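Local coordinates for protein aminotransferase (Bacillus subtilis, PDB 6L1N) that probably catalyses a pyridoxal-phosphate-dependent transamination in the biosynthesis of the dipeptide antibiotic bacilysin, at residues V109-L114 / S133-A138; V123-Y128 / F358-K363. All blocks are in the same frame, centred on the assembly; numbering follows the deposited sequence.

Overall arrangement
From the N terminus, the chain runs down helix 103-114, through strand 120-125 and its outgoing turn, and into helix 131-137. Contact 1 closes this short loop by bringing 109-114 against 133-138. Contact 2 starts inside that loop, at 123-128, and reaches 230 residues onward to 358-363, the loop between strands 350-354 and 365-369. The two closures therefore cross. Contact 1 is local to the layer beside the seven-stranded sheet, while contact 2 joins the end of one strand of this sheet to a connection in the four-stranded sheet near the cofactor. Their centres are about 19 Å apart, yet they meet where I135 CD1 packs 3.3 Å from V123 CG2.

Contact 1 (V109-L114 / S133-A138); sequences VLTQCL and SGITMA
The carbonyl oxygen of G134 is met from both sides of the contact: A138 N, just past the end of helix 131-137, donates to G134 O at 2.8 Å, and the side-chain amide of Q112 comes in close to the same oxygen from helix 103-114. Q112 reaches it through a chain bent at chi2 (-38°), which brings its end nearer the other helix than its CB direction suggests. The CB atoms of M137 and A138 also border that amide. Beyond CB, M137 turns away through two further bends, and its side chain packs on Q112 of the second subunit and on D7.

T111 makes the apolar half of the contact. With the hydroxyl beside the backbone nitrogen (chi1 -57°), the methyl points opposite that nitrogen, and T111 CG2 rests 3.5 Å from G134 C, with I135 CG1 4.3 Å away at the margin. The hydroxyl of T111 is held within its own helix by L107 O. As G134 carries no side chain, the backbones approach closely here, with T111 CA and G134 CA 5.6 Å apart; the next residue, Q112, has its CA 5.9 Å from A138 CA, about a turn beyond G134.

The helix axes come within 8.5 Å and run in broadly the same direction, crossing at -35°. T111 and I135 both continue onto F172 of strand 168-174, so the two helices share one face of the seven-stranded sheet, whereas Q112 packs on R139 of the second subunit. Successive helices joined through a strand of the sheet and packed alongside one another are typical of the three-layer alpha/beta large domain of fold-type I aminotransferases.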
loop_
_atom_site.group_PDB
_atom_site.type_symbol
_atom_site.label_atom_id
_atom_site.label_comp_id
_atom_site.label_asym_id
_atom_site.label_seq_id
_atom_site.Cartn_x
_atom_site.Cartn_y
_atom_site.Cartn_z
ATOM N N VAL A 109 5.761 3.060 6.186
ATOM C CA VAL A 109 4.782 3.267 7.271
ATOM C C VAL A 109 5.456 3.387 8.651
ATOM O O VAL A 109 5.136 4.275 9.437
ATOM C CB VAL A 109 3.728 2.127 7.278
ATOM C CG1 VAL A 109 2.789 2.238 8.472
ATOM C CG2 VAL A 109 2.911 2.139 5.999
ATOM N N LEU A 110 6.358 2.489 8.958
ATOM C CA LEU A 110 7.127 2.556 10.208
ATOM C C LEU A 110 7.820 3.896 10.389
ATOM O O LEU A 110 7.739 4.504 11.474
ATOM C CB LEU A 110 8.169 1.418 10.291
ATOM C CG LEU A 110 7.596 0.069 10.635
ATOM C CD1 LEU A 110 8.605 -1.058 10.420
ATOM C CD2 LEU A 110 7.179 0.050 12.121
ATOM N N THR A 111 8.452 4.396 9.323
ATOM C CA THR A 111 9.092 5.649 9.358
ATOM C C THR A 111 8.138 6.830 9.617
ATOM O O THR A 111 8.450 7.711 10.444
ATOM C CB THR A 111 9.941 5.860 8.073
ATOM O OG1 THR A 111 10.880 4.761 7.982
ATOM C CG2 THR A 111 10.712 7.096 8.231
ATOM N N GLN A 112 7.002 6.866 8.912
ATOM C CA GLN A 112 6.012 7.927 9.103
ATOM C C GLN A 112 5.424 7.915 10.544
ATOM O O GLN A 112 5.065 8.968 11.098
ATOM C CB GLN A 112 4.848 7.809 8.093
ATOM C CG GLN A 112 5.208 7.840 6.590
ATOM C CD GLN A 112 6.327 8.798 6.235
ATOM O OE1 GLN A 112 7.443 8.378 5.881
ATOM N NE2 GLN A 112 6.040 10.067 6.246
ATOM N N CYS A 113 5.343 6.742 11.151
ATOM C CA CYS A 113 4.805 6.619 12.510
ATOM C C CYS A 113 5.809 6.951 13.605
ATOM O O CYS A 113 5.403 7.122 14.756
ATOM C CB CYS A 113 4.337 5.186 12.762
ATOM S SG CYS A 113 2.986 4.735 11.729
ATOM N N LEU A 114 7.093 6.954 13.258
ATOM C CA LEU A 114 8.184 7.067 14.206
ATOM C C LEU A 114 9.052 8.335 14.140
ATOM O O LEU A 114 9.737 8.632 15.103
ATOM C CB LEU A 114 9.064 5.831 14.131
ATOM C CG LEU A 114 8.395 4.577 14.700
ATOM C CD1 LEU A 114 9.297 3.370 14.546
ATOM C CD2 LEU A 114 8.080 4.789 16.167
ATOM N N SER A 133 13.766 6.958 1.569
ATOM C CA SER A 133 12.490 7.351 1.037
ATOM C C SER A 133 11.534 7.784 2.107
ATOM O O SER A 133 11.004 8.881 2.024
ATOM C CB SER A 133 11.884 6.248 0.196
ATOM O OG SER A 133 12.632 6.119 -0.979
ATOM N N GLY A 134 11.348 6.950 3.130
ATOM C CA GLY A 134 10.448 7.308 4.213
ATOM C C GLY A 134 10.975 8.520 5.002
ATOM O O GLY A 134 10.200 9.358 5.442
ATOM N N ILE A 135 12.287 8.567 5.181
ATOM C CA ILE A 135 12.975 9.618 5.936
ATOM C C ILE A 135 12.742 10.931 5.240
ATOM O O ILE A 135 12.416 11.933 5.896
ATOM C CB ILE A 135 14.477 9.329 6.026
ATOM C CG1 ILE A 135 14.698 8.131 6.943
ATOM C CG2 ILE A 135 15.285 10.552 6.513
ATOM C CD1 ILE A 135 16.101 7.612 6.877
ATOM N N THR A 136 12.908 10.917 3.912
ATOM C CA THR A 136 12.628 12.060 3.074
ATOM C C THR A 136 11.187 12.485 3.168
ATOM O O THR A 136 10.907 13.668 3.408
ATOM C CB THR A 136 12.991 11.771 1.617
ATOM O OG1 THR A 136 14.386 11.516 1.581
ATOM C CG2 THR A 136 12.680 12.938 0.729
ATOM N N MET A 137 10.272 11.541 3.024
ATOM C CA MET A 137 8.859 11.872 3.084
ATOM C C MET A 137 8.445 12.413 4.440
ATOM O O MET A 137 7.562 13.269 4.519
ATOM C CB MET A 137 7.976 10.691 2.659
ATOM C CG MET A 137 8.090 10.348 1.161
ATOM S SD MET A 137 7.743 11.736 0.052
ATOM C CE MET A 137 6.011 12.034 0.445
ATOM N N ALA A 138 9.117 11.963 5.487
ATOM C CA ALA A 138 8.895 12.491 6.845
ATOM C C ALA A 138 9.595 13.836 7.122
ATOM O O ALA A 138 9.493 14.367 8.204
ATOM C CB ALA A 138 9.290 11.471 7.870
#

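Contact 2 (V123-Y128 / F358-K363). With PLP (pyridoxal-5'-phosphate), chain D; GLY (glycine), chain C.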
loop_
_atom_site.group_PDB
_atom_site.type_symbol
_atom_site.label_atom_id
_atom_site.label_comp_id
_atom_site.label_asym_id
_atom_site.label_seq_id
_atom_site.Cartn_x
_atom_site.Cartn_y
_atom_site.Cartn_z
ATOM N N VAL A 123 21.144 5.792 9.395
ATOM C CA VAL A 123 20.988 4.886 8.268
ATOM C C VAL A 123 22.349 4.276 7.908
ATOM O O VAL A 123 23.335 4.982 7.846
ATOM C CB VAL A 123 20.390 5.662 7.078
ATOM C CG1 VAL A 123 20.514 4.931 5.770
ATOM C CG2 VAL A 123 18.923 5.939 7.373
ATOM N N PRO A 124 22.413 2.967 7.717
ATOM C CA PRO A 124 23.700 2.286 7.378
ATOM C C PRO A 124 24.224 2.642 5.974
ATOM O O PRO A 124 23.422 2.873 5.080
ATOM C CB PRO A 124 23.333 0.804 7.501
ATOM C CG PRO A 124 21.917 0.765 7.114
ATOM C CD PRO A 124 21.303 2.038 7.703
ATOM N N ASN A 125 25.552 2.752 5.804
ATOM C CA ASN A 125 26.148 3.081 4.521
ATOM C C ASN A 125 27.352 2.124 4.321
ATOM O O ASN A 125 28.361 2.295 4.990
ATOM C CB ASN A 125 26.603 4.554 4.510
ATOM C CG ASN A 125 27.397 4.941 3.274
ATOM O OD1 ASN A 125 27.563 4.180 2.297
ATOM N ND2 ASN A 125 27.898 6.142 3.303
ATOM N N PRO A 126 27.238 1.119 3.443
ATOM C CA PRO A 126 26.152 0.967 2.455
ATOM C C PRO A 126 24.864 0.396 3.058
ATOM O O PRO A 126 24.888 -0.196 4.093
ATOM C CB PRO A 126 26.723 -0.005 1.437
ATOM C CG PRO A 126 27.731 -0.813 2.202
ATOM C CD PRO A 126 28.332 0.163 3.192
ATOM N N GLY A 127 23.753 0.638 2.409
ATOM C CA GLY A 127 22.468 0.061 2.818
ATOM C C GLY A 127 21.378 0.213 1.772
ATOM O O GLY A 127 21.505 0.954 0.778
ATOM N N TYR A 128 20.279 -0.468 2.047
ATOM C CA TYR A 128 19.130 -0.479 1.192
ATOM C C TYR A 128 18.660 0.981 0.916
ATOM O O TYR A 128 18.400 1.751 1.871
ATOM C CB TYR A 128 18.040 -1.303 1.876
ATOM C CG TYR A 128 16.815 -1.572 1.027
ATOM C CD1 TYR A 128 16.911 -2.181 -0.218
ATOM C CD2 TYR A 128 15.528 -1.297 1.514
ATOM C CE1 TYR A 128 15.780 -2.425 -0.988
ATOM C CE2 TYR A 128 14.417 -1.546 0.753
ATOM C CZ TYR A 128 14.535 -2.125 -0.483
ATOM O OH TYR A 128 13.395 -2.353 -1.230
ATOM N N PHE A 358 23.909 2.139 -3.033
ATOM C CA PHE A 358 23.738 1.863 -1.617
ATOM C C PHE A 358 24.410 2.896 -0.723
ATOM O O PHE A 358 24.436 2.727 0.509
ATOM C CB PHE A 358 24.209 0.403 -1.284
ATOM C CG PHE A 358 23.611 -0.622 -2.227
ATOM C CD1 PHE A 358 22.329 -1.106 -2.013
ATOM C CD2 PHE A 358 24.285 -0.978 -3.400
ATOM C CE1 PHE A 358 21.766 -1.980 -2.929
ATOM C CE2 PHE A 358 23.727 -1.857 -4.321
ATOM C CZ PHE A 358 22.442 -2.323 -4.089
ATOM N N GLY A 359 24.909 3.982 -1.290
ATOM C CA GLY A 359 25.609 4.998 -0.491
ATOM C C GLY A 359 27.022 5.137 -0.975
ATOM O O GLY A 359 27.512 4.293 -1.765
ATOM N N SER A 360 27.710 6.192 -0.495
ATOM C CA SER A 360 29.061 6.503 -0.928
ATOM C C SER A 360 30.114 5.448 -0.541
ATOM O O SER A 360 31.163 5.293 -1.213
ATOM C CB SER A 360 29.435 7.901 -0.418
ATOM O OG SER A 360 29.430 7.901 1.005
ATOM N N ASN A 361 29.855 4.689 0.515
ATOM C CA ASN A 361 30.706 3.543 0.856
ATOM C C ASN A 361 30.587 2.339 -0.112
ATOM O O ASN A 361 31.343 1.395 -0.030
ATOM C CB ASN A 361 30.464 3.077 2.302
ATOM C CG ASN A 361 31.229 3.904 3.303
ATOM O OD1 ASN A 361 32.325 4.380 3.006
ATOM N ND2 ASN A 361 30.661 4.095 4.492
ATOM N N GLY A 362 29.615 2.382 -1.006
ATOM C CA GLY A 362 29.500 1.439 -2.077
ATOM C C GLY A 362 30.412 1.732 -3.260
ATOM O O GLY A 362 30.496 0.964 -4.165
ATOM N N LYS A 363 31.172 2.814 -3.215
ATOM C CA LYS A 363 32.139 3.085 -4.285
ATOM C C LYS A 363 33.088 1.894 -4.565
ATOM O O LYS A 363 33.547 1.158 -3.675
ATOM C CB LYS A 363 32.990 4.325 -3.949
ATOM C CG LYS A 363 33.871 4.158 -2.723
ATOM C CD LYS A 363 34.668 5.415 -2.411
ATOM C CE LYS A 363 35.459 5.268 -1.113
ATOM N NZ LYS A 363 34.616 4.936 0.090
HETATM N N1 PLP D . 14.601 -4.689 2.739
HETATM C C2 PLP D . 15.644 -5.062 2.069
HETATM C C2A PLP D . 17.019 -4.937 2.655
HETATM C C3 PLP D . 15.518 -5.601 0.717
HETATM O O3 PLP D . 16.551 -5.982 0.024
HETATM C C4 PLP D . 14.185 -5.704 0.183
HETATM C C4A PLP D . 13.950 -6.226 -1.157
HETATM C C5 PLP D . 13.089 -5.263 1.043
HETATM C C6 PLP D . 13.383 -4.763 2.293
HETATM C C5A PLP D . 11.662 -5.294 0.566
HETATM O O4P PLP D . 11.190 -6.262 -0.296
HETATM P P PLP D . 9.650 -6.499 -0.447
HETATM O O1P PLP D . 9.099 -5.228 -0.577
HETATM O O2P PLP D . 9.585 -7.179 -1.644
HETATM O O3P PLP D . 9.176 -7.196 0.709
HETATM N N GLY C . 15.788 -6.802 -3.045
HETATM C CA GLY C . 16.230 -5.442 -2.681
HETATM C C GLY C . 17.121 -4.976 -3.786
HETATM O O GLY C . 17.805 -3.983 -3.658
HETATM O OXT GLY C . 17.126 -5.610 -4.841
HETATM O O HOH W 1 23.028 4.176 2.752
#
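The side-chain amide of N125 lies across that of N361, their planes 36° apart, at the end of strand 120-125 in the fold-type I aminotransferase core. N125 CG stands opposite the N125 backbone nitrogen (chi1 173°), placing both ends of the amide against the 358-363 loop. N361 N donates to N125 OD1 at 2.9 Å, tilted from the carbonyl plane, while N125 ND2 donates to S360 OG at 3.3 Å and also binds E144. N361 ND2 returns a bond to N125 O (3.0 Å), approaching from above the carbonyl plane. Three bonds thus tie N125 to the loop, two through N361 and one through S360.

After the cis peptide before P126, the chain meets F358. G127 N binds F358 O in the carbonyl plane at 2.9 Å, and P126 CA makes a CH...O contact with that oxygen; a water also bridges it to P124 O. P126 CB packs 3.7 Å from F358 CB, and the F358 ring turns its edge to G127 O. The same turn delivers Y128 to the cofactor: one face of its ring covers the pyridine of PLP, with Y128 CE1 3.6 Å from PLP C3 and 3.5 Å from CA of the bound glycine.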